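Long-range contacts in probable mannosyltransferase KTR4 (Saccharomyces cerevisiae, PDB 5A07), which is a probable mannosyltransferase with a GT-A-type fold, seen here with guanosine-5'-diphosphate and a manganese ion bound: residues B[205-210]-B[347-353]; B[258-264]-B[313-318]; B[276-280]-B[363-367]. One frame throughout, in Å; residues are numbered along the deposited sequence.

Contact 1: residues B[205-210]-B[347-353]; sequences YHNMCR and FYYERWG. With GDP (guanosine-5'-diphosphate), chain F.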
loop_
_atom_site.group_PDB
_atom_site.type_symbol
_atom_site.label_atom_id
_atom_site.label_comp_id
_atom_site.label_asym_id
_atom_site.label_seq_id
_atom_site.Cartn_x
_atom_site.Cartn_y
_atom_site.Cartn_z
ATOM N N TYR B 205 12.800 12.504 0.636
ATOM C CA TYR B 205 12.242 11.142 0.559
ATOM C C TYR B 205 11.818 10.698 1.930
ATOM O O TYR B 205 10.727 10.132 2.121
ATOM C CB TYR B 205 13.224 10.176 -0.068
ATOM C CG TYR B 205 12.542 8.857 -0.398
ATOM C CD1 TYR B 205 11.856 8.720 -1.597
ATOM C CD2 TYR B 205 12.564 7.779 0.481
ATOM C CE1 TYR B 205 11.216 7.509 -1.929
ATOM C CE2 TYR B 205 11.897 6.561 0.177
ATOM C CZ TYR B 205 11.238 6.451 -1.024
ATOM O OH TYR B 205 10.600 5.307 -1.390
ATOM N N HIS B 206 12.681 10.976 2.912
ATOM C CA HIS B 206 12.302 10.809 4.295
ATOM C C HIS B 206 11.028 11.578 4.633
ATOM O O HIS B 206 10.101 11.072 5.259
ATOM C CB HIS B 206 13.463 11.258 5.202
ATOM C CG HIS B 206 14.673 10.397 5.129
ATOM N ND1 HIS B 206 14.984 9.486 6.123
ATOM C CD2 HIS B 206 15.688 10.310 4.217
ATOM C CE1 HIS B 206 16.148 8.911 5.849
ATOM N NE2 HIS B 206 16.600 9.382 4.692
ATOM N N ASN B 207 10.955 12.838 4.233
ATOM C CA ASN B 207 9.792 13.656 4.511
ATOM C C ASN B 207 8.567 13.061 3.843
ATOM O O ASN B 207 7.520 13.120 4.420
ATOM C CB ASN B 207 9.961 15.099 3.977
ATOM C CG ASN B 207 11.045 15.869 4.749
ATOM O OD1 ASN B 207 11.461 15.506 5.870
ATOM N ND2 ASN B 207 11.475 16.952 4.169
ATOM N N MET B 208 8.718 12.588 2.616
ATOM C CA MET B 208 7.583 11.984 1.907
ATOM C C MET B 208 7.038 10.744 2.631
ATOM O O MET B 208 5.840 10.597 2.829
ATOM C CB MET B 208 7.998 11.651 0.519
ATOM C CG MET B 208 6.881 10.994 -0.330
ATOM S SD MET B 208 6.769 9.185 -0.113
ATOM C CE MET B 208 8.323 8.515 -0.689
ATOM N N CYS B 209 7.936 9.895 3.046
ATOM C CA CYS B 209 7.541 8.656 3.732
ATOM C C CYS B 209 6.773 8.931 5.000
ATOM O O CYS B 209 5.727 8.329 5.343
ATOM C CB CYS B 209 8.771 7.827 4.032
ATOM S SG CYS B 209 9.578 7.046 2.647
ATOM N N ARG B 210 7.287 9.898 5.753
ATOM C CA ARG B 210 6.594 10.310 6.942
ATOM C C ARG B 210 5.228 10.961 6.651
ATOM O O ARG B 210 4.204 10.653 7.337
ATOM C CB ARG B 210 7.518 11.276 7.695
ATOM C CG ARG B 210 6.841 11.986 8.874
ATOM C CD ARG B 210 7.999 12.641 9.682
ATOM N NE ARG B 210 7.513 13.550 10.686
ATOM C CZ ARG B 210 7.453 14.880 10.566
ATOM N NH1 ARG B 210 7.831 15.467 9.458
ATOM N NH2 ARG B 210 7.080 15.623 11.606
ATOM N N PHE B 347 11.734 7.588 10.999
ATOM C CA PHE B 347 11.593 8.165 9.660
ATOM C C PHE B 347 12.883 8.856 9.181
ATOM O O PHE B 347 13.107 8.945 7.988
ATOM C CB PHE B 347 10.436 9.116 9.559
ATOM C CG PHE B 347 9.081 8.446 9.636
ATOM C CD1 PHE B 347 8.712 7.523 8.662
ATOM C CD2 PHE B 347 8.207 8.728 10.648
ATOM C CE1 PHE B 347 7.455 6.906 8.732
ATOM C CE2 PHE B 347 6.973 8.113 10.747
ATOM C CZ PHE B 347 6.611 7.188 9.770
ATOM N N TYR B 348 13.747 9.267 10.126
ATOM C CA TYR B 348 14.969 10.001 9.794
ATOM C C TYR B 348 16.251 9.269 10.172
ATOM O O TYR B 348 17.182 9.207 9.367
ATOM C CB TYR B 348 14.881 11.442 10.409
ATOM C CG TYR B 348 13.758 12.272 9.806
ATOM C CD1 TYR B 348 13.895 12.851 8.556
ATOM C CD2 TYR B 348 12.574 12.440 10.447
ATOM C CE1 TYR B 348 12.868 13.609 8.006
ATOM C CE2 TYR B 348 11.555 13.206 9.891
ATOM C CZ TYR B 348 11.706 13.750 8.670
ATOM O OH TYR B 348 10.689 14.451 8.124
ATOM N N TYR B 349 16.283 8.658 11.351
ATOM C CA TYR B 349 17.456 7.874 11.757
ATOM C C TYR B 349 17.571 6.543 11.038
ATOM O O TYR B 349 18.711 5.959 10.919
ATOM C CB TYR B 349 17.392 7.625 13.252
ATOM C CG TYR B 349 17.388 8.924 14.083
ATOM C CD1 TYR B 349 18.258 9.999 13.777
ATOM C CD2 TYR B 349 16.518 9.084 15.168
ATOM C CE1 TYR B 349 18.239 11.194 14.532
ATOM C CE2 TYR B 349 16.518 10.248 15.918
ATOM C CZ TYR B 349 17.375 11.298 15.599
ATOM O OH TYR B 349 17.340 12.425 16.354
ATOM N N GLU B 350 16.421 6.053 10.523
ATOM C CA GLU B 350 16.445 4.946 9.620
ATOM C C GLU B 350 15.749 5.452 8.345
ATOM O O GLU B 350 15.747 6.654 8.104
ATOM C CB GLU B 350 15.769 3.774 10.320
ATOM C CG GLU B 350 16.569 3.317 11.556
ATOM C CD GLU B 350 15.958 2.157 12.359
ATOM O OE1 GLU B 350 15.057 1.375 11.871
ATOM O OE2 GLU B 350 16.340 2.066 13.526
ATOM N N ARG B 351 15.189 4.575 7.508
ATOM C CA ARG B 351 14.552 5.054 6.272
ATOM C C ARG B 351 13.187 4.375 6.199
ATOM O O ARG B 351 12.846 3.698 5.214
ATOM C CB ARG B 351 15.436 4.816 5.021
ATOM C CG ARG B 351 15.187 5.911 3.896
ATOM C CD ARG B 351 15.055 5.321 2.514
ATOM N NE ARG B 351 13.923 4.387 2.547
ATOM C CZ ARG B 351 13.639 3.467 1.619
ATOM N NH1 ARG B 351 14.356 3.381 0.546
ATOM N NH2 ARG B 351 12.579 2.640 1.775
ATOM N N TRP B 352 12.398 4.542 7.234
ATOM C CA TRP B 352 11.160 3.820 7.298
ATOM C C TRP B 352 10.194 4.319 6.196
ATOM O O TRP B 352 9.840 5.497 6.180
ATOM C CB TRP B 352 10.497 4.033 8.648
ATOM C CG TRP B 352 11.189 3.445 9.839
ATOM C CD1 TRP B 352 12.231 2.604 9.834
ATOM C CD2 TRP B 352 10.877 3.703 11.219
ATOM N NE1 TRP B 352 12.567 2.274 11.115
ATOM C CE2 TRP B 352 11.758 2.956 11.982
ATOM C CE3 TRP B 352 9.930 4.493 11.874
ATOM C CZ2 TRP B 352 11.741 2.960 13.383
ATOM C CZ3 TRP B 352 9.927 4.514 13.285
ATOM C CH2 TRP B 352 10.821 3.745 14.006
ATOM N N GLY B 353 9.759 3.423 5.307
ATOM C CA GLY B 353 8.779 3.738 4.269
ATOM C C GLY B 353 7.353 3.774 4.765
ATOM O O GLY B 353 6.992 3.126 5.767
HETATM P PB GDP F . 9.148 5.455 -4.966
HETATM O O1B GDP F . 10.376 5.265 -5.774
HETATM O O2B GDP F . 9.153 5.061 -3.604
HETATM O O3B GDP F . 7.924 5.106 -5.726
HETATM O O3A GDP F . 9.207 7.060 -4.736
HETATM P PA GDP F . 8.605 8.276 -5.558
HETATM O O1A GDP F . 9.603 9.289 -5.918
HETATM O O2A GDP F . 7.681 7.929 -6.651
HETATM O "O5'" GDP F . 7.754 8.965 -4.422
HETATM C "C5'" GDP F . 6.461 8.600 -3.921
HETATM C "C4'" GDP F . 5.385 9.626 -4.231
HETATM O "O4'" GDP F . 5.727 10.830 -3.535
HETATM C "C3'" GDP F . 5.243 9.979 -5.703
HETATM O "O3'" GDP F . 3.866 10.352 -5.957
HETATM C "C2'" GDP F . 6.195 11.177 -5.851
HETATM O "O2'" GDP F . 5.789 12.057 -6.890
HETATM C "C1'" GDP F . 5.998 11.836 -4.531
HETATM N N9 GDP F . 7.190 12.559 -4.029
HETATM C C8 GDP F . 8.411 12.068 -3.696
HETATM N N7 GDP F . 9.205 13.104 -3.206
HETATM C C5 GDP F . 8.438 14.236 -3.227
HETATM C C6 GDP F . 8.665 15.641 -2.838
HETATM O O6 GDP F . 9.826 15.876 -2.373
HETATM N N1 GDP F . 7.662 16.510 -3.023
HETATM C C2 GDP F . 6.448 16.141 -3.581
HETATM N N2 GDP F . 5.500 17.058 -3.744
HETATM N N3 GDP F . 6.191 14.852 -3.962
HETATM C C4 GDP F . 7.112 13.894 -3.750
#
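Helix 203-214 lines the guanosine-5'-diphosphate pocket, and its residues Y205, H206, N207 and R210 pack against the 347-353 segment. H206 turns its ring edge to the backbone of F347. Its ND1 donates to F347 O at 2.7 Å, close to straight and in the plane of both ring and carbonyl. R351 CG lies over a face of the same ring in a CH-pi contact, and H206 NE2 is held by A200 O. The hydroxyl of Y348 gives its proton to N207 OD1 at 2.6 Å and takes a weak bond from R210 NH1. The main polar partner of R210 is E342, in a salt bridge. One face of the F347 ring is covered by R210, with R210 CA 3.9 Å from the ring centroid. Y205 is shared between protein and ligand. Its CE2 sits over the R351 guanidinium, 3.8 Å from R351 NE, while NH1 of R351 bonds to Q198 O. The Y205 ring swings away from its own backbone N (chi1 -168°) and reaches the diphosphate, where its OH donates to O2B of the ligand at 2.7 Å. M208 CG lies 3.4 Å from O4' of the same ligand. Helix 182-194 adds Y185 and M189 beside H206, helix 332-344 packs on W352, and helix 354-365 touches M208 and F347.

Contact 2: residues B[258-264]-B[313-318]; sequences FVLNLYD and STCHFW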
loop_
_atom_site.group_PDB
_atom_site.type_symbol
_atom_site.label_atom_id
_atom_site.label_comp_id
_atom_site.label_asym_id
_atom_site.label_seq_id
_atom_site.Cartn_x
_atom_site.Cartn_y
_atom_site.Cartn_z
ATOM N N PHE B 258 -5.374 -3.258 -2.226
ATOM C CA PHE B 258 -4.044 -3.325 -2.746
ATOM C C PHE B 258 -4.013 -4.213 -3.988
ATOM O O PHE B 258 -4.935 -4.989 -4.248
ATOM C CB PHE B 258 -3.055 -3.830 -1.678
ATOM C CG PHE B 258 -3.134 -5.324 -1.397
ATOM C CD1 PHE B 258 -4.056 -5.827 -0.531
ATOM C CD2 PHE B 258 -2.285 -6.208 -2.019
ATOM C CE1 PHE B 258 -4.137 -7.197 -0.280
ATOM C CE2 PHE B 258 -2.367 -7.577 -1.790
ATOM C CZ PHE B 258 -3.308 -8.053 -0.927
ATOM N N VAL B 259 -2.935 -4.078 -4.728
ATOM C CA VAL B 259 -2.641 -4.940 -5.878
ATOM C C VAL B 259 -1.371 -5.796 -5.801
ATOM O O VAL B 259 -1.323 -6.910 -6.432
ATOM C CB VAL B 259 -2.662 -4.212 -7.252
ATOM C CG1 VAL B 259 -4.034 -3.711 -7.615
ATOM C CG2 VAL B 259 -1.672 -3.065 -7.300
ATOM N N LEU B 260 -0.348 -5.285 -5.117
ATOM C CA LEU B 260 0.938 -5.888 -5.089
ATOM C C LEU B 260 1.417 -5.967 -3.612
ATOM O O LEU B 260 1.114 -5.084 -2.821
ATOM C CB LEU B 260 1.965 -5.089 -5.955
ATOM C CG LEU B 260 1.697 -5.266 -7.457
ATOM C CD1 LEU B 260 2.341 -4.187 -8.326
ATOM C CD2 LEU B 260 2.129 -6.669 -7.900
ATOM N N ASN B 261 2.190 -6.990 -3.282
ATOM C CA ASN B 261 2.504 -7.338 -1.875
ATOM C C ASN B 261 3.933 -7.851 -1.888
ATOM O O ASN B 261 4.210 -8.860 -2.503
ATOM C CB ASN B 261 1.479 -8.431 -1.495
ATOM C CG ASN B 261 1.433 -8.733 -0.028
ATOM O OD1 ASN B 261 2.467 -9.029 0.620
ATOM N ND2 ASN B 261 0.216 -8.718 0.512
ATOM N N LEU B 262 4.839 -7.155 -1.222
ATOM C CA LEU B 262 6.255 -7.328 -1.372
ATOM C C LEU B 262 7.008 -7.428 -0.026
ATOM O O LEU B 262 6.562 -6.958 1.001
ATOM C CB LEU B 262 6.896 -6.100 -2.098
ATOM C CG LEU B 262 6.365 -5.643 -3.466
ATOM C CD1 LEU B 262 7.163 -4.426 -3.979
ATOM C CD2 LEU B 262 6.441 -6.783 -4.444
ATOM N N TYR B 263 8.197 -7.941 -0.133
ATOM C CA TYR B 263 9.198 -7.857 0.907
ATOM C C TYR B 263 9.853 -6.465 0.790
ATOM O O TYR B 263 9.983 -5.921 -0.300
ATOM C CB TYR B 263 10.241 -8.935 0.768
ATOM C CG TYR B 263 9.733 -10.288 1.167
ATOM C CD1 TYR B 263 8.989 -11.069 0.268
ATOM C CD2 TYR B 263 9.916 -10.765 2.432
ATOM C CE1 TYR B 263 8.478 -12.325 0.646
ATOM C CE2 TYR B 263 9.370 -12.021 2.846
ATOM C CZ TYR B 263 8.665 -12.798 1.928
ATOM O OH TYR B 263 8.100 -14.012 2.321
ATOM N N ASP B 264 10.339 -5.970 1.902
ATOM C CA ASP B 264 11.065 -4.750 1.909
ATOM C C ASP B 264 12.567 -4.996 2.130
ATOM O O ASP B 264 13.003 -6.056 2.487
ATOM C CB ASP B 264 10.527 -3.834 3.010
ATOM C CG ASP B 264 10.566 -2.315 2.612
ATOM O OD1 ASP B 264 11.374 -1.914 1.788
ATOM O OD2 ASP B 264 9.807 -1.531 3.140
ATOM N N SER B 313 8.715 -10.343 8.798
ATOM C CA SER B 313 8.960 -10.840 7.444
ATOM C C SER B 313 9.416 -9.764 6.471
ATOM O O SER B 313 10.079 -10.056 5.507
ATOM C CB SER B 313 7.645 -11.479 6.904
ATOM O OG SER B 313 6.608 -10.464 6.834
ATOM N N THR B 314 9.002 -8.555 6.770
ATOM C CA THR B 314 9.119 -7.330 5.951
ATOM C C THR B 314 8.087 -7.278 4.865
ATOM O O THR B 314 8.088 -6.351 4.031
ATOM C CB THR B 314 10.530 -7.024 5.431
ATOM O OG1 THR B 314 10.861 -7.919 4.365
ATOM C CG2 THR B 314 11.529 -7.156 6.527
ATOM N N CYS B 315 7.116 -8.207 4.869
ATOM C CA CYS B 315 6.024 -8.120 3.870
ATOM C C CYS B 315 5.177 -6.872 4.099
ATOM O O CYS B 315 4.894 -6.468 5.230
ATOM C CB CYS B 315 5.155 -9.360 3.917
ATOM S SG CYS B 315 6.076 -10.804 3.355
ATOM N N HIS B 316 4.805 -6.213 2.978
ATOM C CA HIS B 316 4.004 -5.038 3.017
ATOM C C HIS B 316 3.166 -4.876 1.755
ATOM O O HIS B 316 3.534 -5.381 0.698
ATOM C CB HIS B 316 4.899 -3.802 3.270
ATOM C CG HIS B 316 5.904 -3.551 2.191
ATOM N ND1 HIS B 316 7.111 -4.232 2.095
ATOM C CD2 HIS B 316 5.858 -2.727 1.133
ATOM C CE1 HIS B 316 7.760 -3.803 1.031
ATOM N NE2 HIS B 316 7.033 -2.880 0.441
ATOM N N PHE B 317 2.063 -4.161 1.877
ATOM C CA PHE B 317 1.289 -3.761 0.693
ATOM C C PHE B 317 2.136 -2.701 0.002
ATOM O O PHE B 317 2.675 -1.823 0.658
ATOM C CB PHE B 317 -0.055 -3.190 1.077
ATOM C CG PHE B 317 -0.810 -4.083 2.023
ATOM C CD1 PHE B 317 -1.248 -5.324 1.578
ATOM C CD2 PHE B 317 -1.066 -3.699 3.328
ATOM C CE1 PHE B 317 -1.863 -6.222 2.459
ATOM C CE2 PHE B 317 -1.704 -4.553 4.182
ATOM C CZ PHE B 317 -2.100 -5.806 3.746
ATOM N N TRP B 318 2.189 -2.760 -1.324
ATOM C CA TRP B 318 3.032 -1.823 -2.064
ATOM C C TRP B 318 2.267 -0.577 -2.399
ATOM O O TRP B 318 1.567 -0.490 -3.438
ATOM C CB TRP B 318 3.539 -2.494 -3.319
ATOM C CG TRP B 318 4.859 -1.871 -3.821
ATOM C CD1 TRP B 318 5.843 -1.326 -3.074
ATOM C CD2 TRP B 318 5.276 -1.814 -5.166
ATOM N NE1 TRP B 318 6.905 -0.927 -3.913
ATOM C CE2 TRP B 318 6.559 -1.223 -5.194
ATOM C CE3 TRP B 318 4.678 -2.158 -6.367
ATOM C CZ2 TRP B 318 7.218 -0.975 -6.373
ATOM C CZ3 TRP B 318 5.391 -1.960 -7.539
ATOM C CH2 TRP B 318 6.640 -1.398 -7.519
HETATM O O HOH W 1 -0.690 -2.368 -3.977
#
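F317 and N261 form a non-hydrogen-bonded antiparallel pair where strands 256-262 and 316-317 meet in the mixed sheet of this GT-A-type fold. The next pair, L262 and H316, is hydrogen-bonded through both backbones, and W318 N adds a bond to L260 O. On the face of N261 and F317, the F317 ring puts CD1 over one face of F258, 3.5 Å from F258 CG, with the planes at 41°. F258 holds CG between its backbone N and carbonyl carbon (chi1 75°), which brings one face of its ring against F317 CD1. N261 runs alongside F317, and its OD1 is bonded to W295. On the other face, L262 points CD1 straight at the five-membered ring of W318, 3.3 Å from its centroid. L260 CD1 meets the same indole at its edge. H316 also has CG in the crowded position. This folds its ring back along its own segment, where ND1 donates to T314 O in the ring plane, at 3.0 Å and 180°. D264 crosses that ring, with OD2 over a face. At the far end, C315, disulfide-bonded to C417, sets its SG over the face of Y263, 3.7 Å from the ring centroid.

Contact 3: residues B[276-280]-B[363-367]; sequences TMDFV and ALFAD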
loop_
_atom_site.group_PDB
_atom_site.type_symbol
_atom_site.label_atom_id
_atom_site.label_comp_id
_atom_site.label_asym_id
_atom_site.label_seq_id
_atom_site.Cartn_x
_atom_site.Cartn_y
_atom_site.Cartn_z
ATOM N N THR B 276 7.626 -1.426 17.124
ATOM C CA THR B 276 6.209 -1.642 16.989
ATOM C C THR B 276 5.751 -2.692 18.008
ATOM O O THR B 276 4.669 -2.566 18.583
ATOM C CB THR B 276 5.899 -2.130 15.560
ATOM O OG1 THR B 276 6.198 -1.117 14.579
ATOM C CG2 THR B 276 4.440 -2.528 15.446
ATOM N N MET B 277 6.602 -3.693 18.296
ATOM C CA MET B 277 6.255 -4.661 19.380
ATOM C C MET B 277 6.197 -3.993 20.774
ATOM O O MET B 277 5.281 -4.300 21.560
ATOM C CB MET B 277 7.236 -5.826 19.382
ATOM C CG MET B 277 7.032 -6.747 18.190
ATOM S SD MET B 277 5.412 -7.476 18.092
ATOM C CE MET B 277 4.503 -6.355 17.004
ATOM N N ASP B 278 7.107 -3.051 21.038
ATOM C CA ASP B 278 7.044 -2.271 22.294
ATOM C C ASP B 278 5.736 -1.531 22.325
ATOM O O ASP B 278 5.041 -1.562 23.319
ATOM C CB ASP B 278 8.195 -1.256 22.419
ATOM C CG ASP B 278 9.551 -1.907 22.666
ATOM O OD1 ASP B 278 9.582 -3.051 23.137
ATOM O OD2 ASP B 278 10.584 -1.302 22.330
ATOM N N PHE B 279 5.324 -0.899 21.215
ATOM C CA PHE B 279 4.048 -0.197 21.256
ATOM C C PHE B 279 2.879 -1.130 21.530
ATOM O O PHE B 279 1.966 -0.802 22.290
ATOM C CB PHE B 279 3.819 0.549 19.903
ATOM C CG PHE B 279 2.474 1.162 19.763
ATOM C CD1 PHE B 279 2.223 2.429 20.267
ATOM C CD2 PHE B 279 1.499 0.546 19.048
ATOM C CE1 PHE B 279 0.954 3.004 20.137
ATOM C CE2 PHE B 279 0.240 1.106 18.903
ATOM C CZ PHE B 279 -0.012 2.358 19.412
ATOM N N VAL B 280 2.891 -2.286 20.882
ATOM C CA VAL B 280 1.797 -3.261 21.057
ATOM C C VAL B 280 1.737 -3.813 22.504
ATOM O O VAL B 280 0.658 -3.983 23.023
ATOM C CB VAL B 280 1.946 -4.424 20.038
ATOM C CG1 VAL B 280 1.156 -5.625 20.442
ATOM C CG2 VAL B 280 1.525 -3.961 18.644
ATOM N N ALA B 363 -2.185 -4.802 9.559
ATOM C CA ALA B 363 -2.113 -6.210 9.920
ATOM C C ALA B 363 -2.382 -6.420 11.444
ATOM O O ALA B 363 -2.946 -7.439 11.842
ATOM C CB ALA B 363 -0.745 -6.740 9.564
ATOM N N LEU B 364 -1.957 -5.460 12.264
ATOM C CA LEU B 364 -2.061 -5.599 13.727
ATOM C C LEU B 364 -3.391 -5.098 14.246
ATOM O O LEU B 364 -3.955 -5.707 15.194
ATOM C CB LEU B 364 -0.932 -4.838 14.420
ATOM C CG LEU B 364 0.407 -5.490 14.153
ATOM C CD1 LEU B 364 1.500 -4.558 14.575
ATOM C CD2 LEU B 364 0.559 -6.818 14.848
ATOM N N PHE B 365 -3.965 -4.044 13.639
ATOM C CA PHE B 365 -5.066 -3.315 14.259
ATOM C C PHE B 365 -6.357 -3.458 13.554
ATOM O O PHE B 365 -7.304 -2.807 13.941
ATOM C CB PHE B 365 -4.739 -1.810 14.451
ATOM C CG PHE B 365 -3.382 -1.549 15.084
ATOM C CD1 PHE B 365 -2.947 -2.314 16.147
ATOM C CD2 PHE B 365 -2.594 -0.531 14.651
ATOM C CE1 PHE B 365 -1.690 -2.113 16.738
ATOM C CE2 PHE B 365 -1.340 -0.316 15.188
ATOM C CZ PHE B 365 -0.878 -1.114 16.245
ATOM N N ALA B 366 -6.424 -4.321 12.533
ATOM C CA ALA B 366 -7.635 -4.515 11.741
ATOM C C ALA B 366 -7.791 -5.980 11.412
ATOM O O ALA B 366 -6.821 -6.734 11.394
ATOM C CB ALA B 366 -7.597 -3.733 10.442
ATOM N N ASP B 367 -9.023 -6.338 11.131
ATOM C CA ASP B 367 -9.386 -7.658 10.727
ATOM C C ASP B 367 -8.914 -7.880 9.291
ATOM O O ASP B 367 -9.312 -7.160 8.389
ATOM C CB ASP B 367 -10.931 -7.779 10.716
ATOM C CG ASP B 367 -11.403 -9.188 10.418
ATOM O OD1 ASP B 367 -10.819 -9.950 9.594
ATOM O OD2 ASP B 367 -12.416 -9.600 11.012
#
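L364 and F365, consecutive residues near the C-terminal end of helix 354-365, meet T276, M277, F279 and V280 of helix 272-282. L364 points its CD1 branch toward helix 272-282. There it meets T276 CG2 at 3.7 Å and V280 CG2 at 4.1 Å, and the M277 methyl CE closes in more loosely at 4.3 Å. All three partners touch the leucine with methyl groups. The first torsion of T276 (chi1 -65°) turns its methyl to the leucine and sets OG1 beside the backbone N, where OG1 bonds to L272 O and Y337 OH. F365 brings CZ to the edge of the F279 ring, near its plane, 3.6 Å from F279 CE2; F279 CE2 in turn lies obliquely to the F365 ring. V280 CG2 lies at the edge of the F365 ring, 4.2 Å from F365 CE1, and so touches both L364 and F365. One face of the F365 ring carries CB of L364, its neighbour in sequence, offset toward the rim. Around this core, L53 of helix 43-53 packs on M277 and L364, and Y337 and Y340 of helix 332-344 meet the F279 ring. Every cross-contact here is apolar, between buried side chains. The two helices are therefore joined by dispersion and the exclusion of water, without a directional bond between these segments.

All three contacts belong to the same mannosyltransferase family region and do not meet directly. Their centres are 16 to 20 Å apart, with nearest atoms about 5 to 7 Å apart. Along the chain the order is 205-210, 258-264, 276-280, 313-318, 347-353, 363-367. Contact 1 thus spans contact 2, and contact 3 interlocks with both. Contact 2 is part of the mixed sheet, nearest the chain's centre. Helix 354-365 joins the set: it carries 363-365, begins just after 347-353, and packs on D264, H316 and F317. Contact 1 reaches guanosine-5'-diphosphate directly, through Y205; the W318 side chain of contact 2 comes within about 6 Å of it. Contact 3 is helix packing.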